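Local coordinates for protein sulfite reductase [ferredoxin] (PDB 1ZJ8) that reduces sulfite to sulfide with electrons from ferredoxin, using a siroheme and a [4Fe-4S] cluster, probably for the synthesis of sulfur-containing amino acids and cofactors, at residues A[80-92]-A[429-441]. Numbering follows the deposited sequence.
Sequences YTQREQGYDGTWT and SGIEFCKLSFAET. With SRM (siroheme), chain E.
The guanidinium of R83 carries CG1 of I431 over one face, off centre, 3.4 Å from R83 NE, while its edge meets oxygens of its own segment: NE and NH2 both hydrogen-bond to Y87 O, and NH1 and NH2 both hydrogen-bond to T92 OG1, all nearly within its plane. K435 O and L436 N of the other segment also stand at this edge. The siroheme methyl CMA sits over the centre of the Y80 ring, which is linked covalently to C172. The F433 ring lies beside Q82, its edge toward NE2 and the amide turned 66° from the ring plane; Q82 OE1 accepts a hydrogen bond from W148 N, and H147 stacks on the ring. T92 CG2 approaches F438 CE1 obliquely at 3.4 Å; G89 O stands at the ring's edge. R83 NH1 also crosses to C434 O, 3.2 Å away; it meets this oxygen on a lone pair, although the oxygen stands 30° out of the guanidinium plane. An extended chain, with CG anti to the backbone N (chi1 -172°), carries the group between the two loops. T92 OG1 in turn donates to S437 O at 2.9 Å, from above the carbonyl plane. R83 N donates to F433 O (2.9 Å). K435, bent at chi3 and chi4, crosses T81 at about a right angle and brings NZ to T81 O (3.4 Å) and siroheme O4A (3.2 Å), both weak bonds. C434 SG ligates the iron-sulfur cluster. Three oxygens, Y87 O, T92 OG1 and C434 O, thus fix the rotation of the R83 guanidinium, tying edge strand 79-83 to the cluster loop beside this ligand, and the surrounding carbonyl dipoles would probably stabilise its charge.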
loop_
_atom_site.group_PDB
_atom_site.type_symbol
_atom_site.label_atom_id
_atom_site.label_comp_id
_atom_site.label_asym_id
_atom_site.label_seq_id
_atom_site.Cartn_x
_atom_site.Cartn_y
_atom_site.Cartn_z
ATOM N N TYR A 80 -13.827 7.394 -2.749
ATOM C CA TYR A 80 -13.522 8.105 -1.531
ATOM C C TYR A 80 -13.628 9.603 -1.938
ATOM O O TYR A 80 -13.195 10.016 -3.019
ATOM C CB TYR A 80 -12.107 7.680 -1.060
ATOM C CG TYR A 80 -11.942 6.677 0.111
ATOM C CD1 TYR A 80 -12.015 7.148 1.425
ATOM C CD2 TYR A 80 -11.584 5.287 -0.081
ATOM C CE1 TYR A 80 -11.816 6.311 2.523
ATOM C CE2 TYR A 80 -11.364 4.446 1.048
ATOM C CZ TYR A 80 -11.497 4.976 2.331
ATOM O OH TYR A 80 -11.305 4.185 3.434
ATOM N N THR A 81 -14.271 10.394 -1.092
ATOM C CA THR A 81 -14.447 11.832 -1.313
ATOM C C THR A 81 -13.071 12.549 -1.256
ATOM O O THR A 81 -12.242 12.197 -0.412
ATOM C CB THR A 81 -15.411 12.366 -0.224
ATOM O OG1 THR A 81 -16.260 13.381 -0.773
ATOM C CG2 THR A 81 -14.654 12.854 1.019
ATOM N N GLN A 82 -12.801 13.532 -2.119
ATOM C CA GLN A 82 -11.492 14.215 -2.058
ATOM C C GLN A 82 -11.534 15.584 -1.333
ATOM O O GLN A 82 -12.597 16.191 -1.190
ATOM C CB GLN A 82 -10.830 14.298 -3.453
ATOM C CG GLN A 82 -11.347 15.363 -4.438
ATOM C CD GLN A 82 -10.377 15.622 -5.624
ATOM O OE1 GLN A 82 -10.074 14.724 -6.421
ATOM N NE2 GLN A 82 -9.913 16.870 -5.742
ATOM N N ARG A 83 -10.364 16.054 -0.879
ATOM C CA ARG A 83 -10.231 17.291 -0.069
ATOM C C ARG A 83 -10.435 18.572 -0.897
ATOM O O ARG A 83 -9.770 18.779 -1.925
ATOM C CB ARG A 83 -8.856 17.359 0.623
ATOM C CG ARG A 83 -8.671 18.520 1.650
ATOM C CD ARG A 83 -7.181 18.859 1.872
ATOM N NE ARG A 83 -6.878 19.787 2.973
ATOM C CZ ARG A 83 -6.878 19.470 4.272
ATOM N NH1 ARG A 83 -7.231 18.254 4.670
ATOM N NH2 ARG A 83 -6.546 20.375 5.193
ATOM N N GLU A 84 -11.351 19.430 -0.429
ATOM C CA GLU A 84 -11.579 20.740 -1.046
ATOM C C GLU A 84 -10.298 21.575 -0.951
ATOM O O GLU A 84 -9.489 21.424 -0.008
ATOM C CB GLU A 84 -12.751 21.482 -0.377
ATOM C CG GLU A 84 -13.233 22.719 -1.132
ATOM C CD GLU A 84 -13.743 22.375 -2.511
ATOM O OE1 GLU A 84 -14.897 21.935 -2.608
ATOM O OE2 GLU A 84 -12.992 22.522 -3.496
ATOM N N GLN A 85 -10.128 22.456 -1.938
ATOM C CA GLN A 85 -8.936 23.303 -2.043
ATOM C C GLN A 85 -8.881 24.392 -0.978
ATOM O O GLN A 85 -9.915 24.863 -0.519
ATOM C CB GLN A 85 -8.916 24.039 -3.398
ATOM C CG GLN A 85 -8.999 23.171 -4.650
ATOM C CD GLN A 85 -7.821 22.221 -4.783
ATOM O OE1 GLN A 85 -6.736 22.475 -4.242
ATOM N NE2 GLN A 85 -8.028 21.117 -5.492
ATOM N N GLY A 86 -7.669 24.805 -0.611
ATOM C CA GLY A 86 -7.452 26.009 0.203
ATOM C C GLY A 86 -7.403 25.839 1.712
ATOM O O GLY A 86 -7.043 26.769 2.431
ATOM N N TYR A 87 -7.777 24.665 2.202
ATOM C CA TYR A 87 -7.766 24.406 3.639
ATOM C C TYR A 87 -6.448 23.745 4.017
ATOM O O TYR A 87 -6.079 22.733 3.431
ATOM C CB TYR A 87 -8.956 23.531 4.034
ATOM C CG TYR A 87 -10.280 24.146 3.659
ATOM C CD1 TYR A 87 -10.989 24.946 4.564
ATOM C CD2 TYR A 87 -10.823 23.941 2.395
ATOM C CE1 TYR A 87 -12.224 25.514 4.216
ATOM C CE2 TYR A 87 -12.051 24.504 2.031
ATOM C CZ TYR A 87 -12.749 25.292 2.939
ATOM O OH TYR A 87 -13.955 25.840 2.551
ATOM N N ASP A 88 -5.734 24.329 4.974
ATOM C CA ASP A 88 -4.500 23.722 5.483
ATOM C C ASP A 88 -4.752 22.922 6.781
ATOM O O ASP A 88 -5.908 22.730 7.180
ATOM C CB ASP A 88 -3.365 24.772 5.606
ATOM C CG ASP A 88 -3.634 25.859 6.661
ATOM O OD1 ASP A 88 -4.793 26.059 7.098
ATOM O OD2 ASP A 88 -2.655 26.538 7.043
ATOM N N GLY A 89 -3.669 22.453 7.408
ATOM C CA GLY A 89 -3.729 21.552 8.570
ATOM C C GLY A 89 -4.537 22.016 9.774
ATOM O O GLY A 89 -5.046 21.196 10.555
ATOM N N THR A 90 -4.655 23.331 9.926
ATOM C CA THR A 90 -5.550 23.941 10.908
ATOM C C THR A 90 -6.955 23.333 10.866
ATOM O O THR A 90 -7.575 23.114 11.914
ATOM C CB THR A 90 -5.697 25.446 10.622
ATOM O OG1 THR A 90 -4.436 25.978 10.189
ATOM C CG2 THR A 90 -6.223 26.197 11.868
ATOM N N TRP A 91 -7.443 23.072 9.650
ATOM C CA TRP A 91 -8.831 22.683 9.415
ATOM C C TRP A 91 -9.078 21.185 9.506
ATOM O O TRP A 91 -10.218 20.745 9.642
ATOM C CB TRP A 91 -9.257 23.178 8.027
ATOM C CG TRP A 91 -9.288 24.678 7.924
ATOM C CD1 TRP A 91 -8.284 25.509 7.480
ATOM C CD2 TRP A 91 -10.381 25.527 8.295
ATOM N NE1 TRP A 91 -8.698 26.823 7.546
ATOM C CE2 TRP A 91 -9.978 26.862 8.045
ATOM C CE3 TRP A 91 -11.666 25.287 8.813
ATOM C CZ2 TRP A 91 -10.815 27.952 8.298
ATOM C CZ3 TRP A 91 -12.495 26.365 9.062
ATOM C CH2 TRP A 91 -12.067 27.685 8.806
ATOM N N THR A 92 -8.010 20.409 9.427
ATOM C CA THR A 92 -8.115 18.959 9.449
ATOM C C THR A 92 -8.624 18.462 10.820
ATOM O O THR A 92 -8.037 18.748 11.872
ATOM C CB THR A 92 -6.741 18.319 9.073
ATOM O OG1 THR A 92 -6.357 18.746 7.754
ATOM C CG2 THR A 92 -6.800 16.791 9.130
ATOM N N SER A 429 -0.439 10.525 -0.299
ATOM C CA SER A 429 -1.097 11.565 -1.092
ATOM C C SER A 429 -0.942 12.959 -0.447
ATOM O O SER A 429 -0.579 13.943 -1.119
ATOM C CB SER A 429 -2.543 11.178 -1.270
ATOM O OG SER A 429 -2.563 9.831 -1.666
ATOM N N GLY A 430 -1.183 13.020 0.861
ATOM C CA GLY A 430 -1.021 14.251 1.613
ATOM C C GLY A 430 -2.064 15.285 1.247
ATOM O O GLY A 430 -3.023 15.021 0.486
ATOM N N ILE A 431 -1.836 16.488 1.766
ATOM C CA ILE A 431 -2.843 17.559 1.785
ATOM C C ILE A 431 -3.332 18.025 0.402
ATOM O O ILE A 431 -4.341 18.725 0.327
ATOM C CB ILE A 431 -2.299 18.776 2.591
ATOM C CG1 ILE A 431 -3.433 19.692 3.054
ATOM C CG2 ILE A 431 -1.248 19.551 1.782
ATOM C CD1 ILE A 431 -3.062 20.538 4.303
ATOM N N GLU A 432 -2.630 17.646 -0.673
ATOM C CA GLU A 432 -3.082 17.919 -2.059
ATOM C C GLU A 432 -4.482 17.338 -2.392
ATOM O O GLU A 432 -5.202 17.877 -3.229
ATOM C CB GLU A 432 -2.037 17.365 -3.052
ATOM C CG GLU A 432 -2.262 17.641 -4.549
ATOM C CD GLU A 432 -1.755 16.512 -5.461
ATOM O OE1 GLU A 432 -1.462 15.393 -4.971
ATOM O OE2 GLU A 432 -1.682 16.740 -6.685
ATOM N N PHE A 433 -4.844 16.226 -1.755
ATOM C CA PHE A 433 -6.117 15.550 -2.033
ATOM C C PHE A 433 -6.747 14.874 -0.793
ATOM O O PHE A 433 -7.932 14.566 -0.790
ATOM C CB PHE A 433 -5.920 14.452 -3.104
ATOM C CG PHE A 433 -5.705 14.957 -4.537
ATOM C CD1 PHE A 433 -6.618 15.802 -5.156
ATOM C CD2 PHE A 433 -4.612 14.507 -5.287
ATOM C CE1 PHE A 433 -6.426 16.230 -6.494
ATOM C CE2 PHE A 433 -4.417 14.927 -6.619
ATOM C CZ PHE A 433 -5.327 15.784 -7.220
ATOM N N CYS A 434 -5.965 14.638 0.252
ATOM C CA CYS A 434 -6.425 13.861 1.394
ATOM C C CYS A 434 -7.040 14.729 2.508
ATOM O O CYS A 434 -6.462 15.752 2.892
ATOM C CB CYS A 434 -5.248 13.077 1.971
ATOM S SG CYS A 434 -5.799 11.930 3.200
ATOM N N LYS A 435 -8.180 14.298 3.056
ATOM C CA LYS A 435 -8.864 15.067 4.098
ATOM C C LYS A 435 -8.269 14.912 5.493
ATOM O O LYS A 435 -8.663 15.655 6.397
ATOM C CB LYS A 435 -10.337 14.703 4.163
ATOM C CG LYS A 435 -11.139 15.021 2.895
ATOM C CD LYS A 435 -12.588 14.528 3.033
ATOM C CE LYS A 435 -12.671 13.064 3.581
ATOM N NZ LYS A 435 -11.738 12.092 2.900
ATOM N N LEU A 436 -7.327 13.986 5.681
ATOM C CA LEU A 436 -6.757 13.740 7.017
ATOM C C LEU A 436 -5.297 14.176 7.200
ATOM O O LEU A 436 -4.702 13.919 8.252
ATOM C CB LEU A 436 -6.899 12.264 7.382
ATOM C CG LEU A 436 -8.286 11.680 7.123
ATOM C CD1 LEU A 436 -8.289 10.195 7.505
ATOM C CD2 LEU A 436 -9.373 12.459 7.872
ATOM N N SER A 437 -4.747 14.853 6.187
ATOM C CA SER A 437 -3.333 15.296 6.165
ATOM C C SER A 437 -3.100 16.668 6.777
ATOM O O SER A 437 -3.929 17.564 6.645
ATOM C CB SER A 437 -2.836 15.364 4.716
ATOM O OG SER A 437 -3.954 15.421 3.824
ATOM N N PHE A 438 -1.941 16.824 7.408
ATOM C CA PHE A 438 -1.495 18.117 7.940
ATOM C C PHE A 438 -0.403 18.734 7.043
ATOM O O PHE A 438 -0.071 19.920 7.174
ATOM C CB PHE A 438 -1.005 17.954 9.385
ATOM C CG PHE A 438 -2.025 17.346 10.279
ATOM C CD1 PHE A 438 -3.242 17.992 10.494
ATOM C CD2 PHE A 438 -1.796 16.117 10.880
ATOM C CE1 PHE A 438 -4.225 17.428 11.309
ATOM C CE2 PHE A 438 -2.777 15.537 11.708
ATOM C CZ PHE A 438 -3.998 16.197 11.919
ATOM N N ALA A 439 0.122 17.930 6.115
ATOM C CA ALA A 439 1.198 18.369 5.241
ATOM C C ALA A 439 1.099 17.801 3.834
ATOM O O ALA A 439 0.379 16.820 3.550
ATOM C CB ALA A 439 2.552 18.011 5.832
ATOM N N GLU A 440 1.857 18.459 2.963
ATOM C CA GLU A 440 1.978 18.091 1.576
ATOM C C GLU A 440 3.105 17.050 1.432
ATOM O O GLU A 440 4.167 17.164 2.033
ATOM C CB GLU A 440 2.243 19.346 0.731
ATOM C CG GLU A 440 2.249 19.093 -0.750
ATOM C CD GLU A 440 1.002 18.351 -1.199
ATOM O OE1 GLU A 440 -0.072 18.998 -1.139
ATOM O OE2 GLU A 440 1.096 17.141 -1.585
ATOM N N THR A 441 2.855 16.026 0.634
ATOM C CA THR A 441 3.758 14.890 0.553
ATOM C C THR A 441 4.129 14.515 -0.886
ATOM O O THR A 441 5.319 14.491 -1.218
ATOM C CB THR A 441 3.130 13.655 1.243
ATOM O OG1 THR A 441 1.789 13.473 0.769
ATOM C CG2 THR A 441 3.110 13.835 2.738
HETATM FE FE SRM E . -4.343 4.189 3.305
HETATM C CHA SRM E . -6.882 6.011 4.685
HETATM C CHB SRM E . -3.904 6.576 0.997
HETATM C CHC SRM E . -1.957 2.426 1.967
HETATM C CHD SRM E . -3.340 3.192 6.457
HETATM N NA SRM E . -5.344 5.845 2.802
HETATM C C1A SRM E . -6.436 6.375 3.397
HETATM C C2A SRM E . -7.141 7.400 2.564
HETATM C CMA SRM E . -8.296 6.763 1.855
HETATM C CDA SRM E . -7.505 8.633 3.345
HETATM C CEA SRM E . -8.921 8.847 3.775
HETATM O O3A SRM E . -9.435 8.033 4.549
HETATM O O4A SRM E . -9.575 9.816 3.361
HETATM C C3A SRM E . -6.054 7.762 1.610
HETATM C CAA SRM E . -6.512 8.006 0.212
HETATM C CBA SRM E . -6.799 9.484 0.193
HETATM C CCA SRM E . -6.534 10.062 -1.158
HETATM O O1A SRM E . -5.530 9.675 -1.795
HETATM O O2A SRM E . -7.344 10.903 -1.618
HETATM C C4A SRM E . -5.056 6.670 1.789
HETATM N NB SRM E . -3.262 4.402 1.677
HETATM C C1B SRM E . -3.198 5.394 0.786
HETATM C C2B SRM E . -2.346 5.115 -0.420
HETATM C CMB SRM E . -2.912 5.630 -1.713
HETATM C CDB SRM E . -1.027 5.775 -0.192
HETATM C CEB SRM E . 0.008 5.662 -1.254
HETATM O O3B SRM E . 0.391 6.645 -1.924
HETATM O O4B SRM E . 0.473 4.540 -1.455
HETATM C C3B SRM E . -2.240 3.610 -0.300
HETATM C CAB SRM E . -3.393 2.930 -0.991
HETATM C CBB SRM E . -3.050 1.534 -1.413
HETATM C CCB SRM E . -4.281 0.816 -1.883
HETATM O O1B SRM E . -4.496 0.654 -3.082
HETATM O O2B SRM E . -5.087 0.347 -1.085
HETATM C C4B SRM E . -2.492 3.443 1.174
HETATM N NC SRM E . -2.888 3.160 4.053
HETATM C C1C SRM E . -2.089 2.336 3.345
HETATM C C2C SRM E . -1.147 1.672 4.120
HETATM C CDC SRM E . 0.057 0.898 3.700
HETATM C CEC SRM E . -0.031 -0.540 3.366
HETATM O O3C SRM E . -1.151 -1.090 3.252
HETATM O O4C SRM E . 1.052 -1.127 3.230
HETATM C C3C SRM E . -1.544 1.958 5.392
HETATM C CAC SRM E . -0.768 1.391 6.536
HETATM C CBC SRM E . -0.823 -0.091 6.837
HETATM C CCC SRM E . -2.106 -0.389 7.593
HETATM O O1C SRM E . -3.222 -0.332 7.009
HETATM O O2C SRM E . -1.992 -0.665 8.815
HETATM C C4C SRM E . -2.628 2.796 5.331
HETATM N ND SRM E . -5.184 4.257 5.145
HETATM C C1D SRM E . -4.504 3.958 6.263
HETATM C C2D SRM E . -5.139 4.568 7.361
HETATM C CAD SRM E . -5.081 3.994 8.765
HETATM C CBD SRM E . -6.160 3.052 9.199
HETATM C CCD SRM E . -6.137 2.325 10.514
HETATM O O1D SRM E . -6.040 1.079 10.468
HETATM O O2D SRM E . -6.208 2.947 11.608
HETATM C C3D SRM E . -6.232 5.249 6.853
HETATM C CDD SRM E . -7.438 5.668 7.650
HETATM C CED SRM E . -8.525 4.703 8.067
HETATM O O3D SRM E . -8.604 3.575 7.580
HETATM O O4D SRM E . -9.372 5.020 8.915
HETATM C C4D SRM E . -6.249 5.047 5.482
#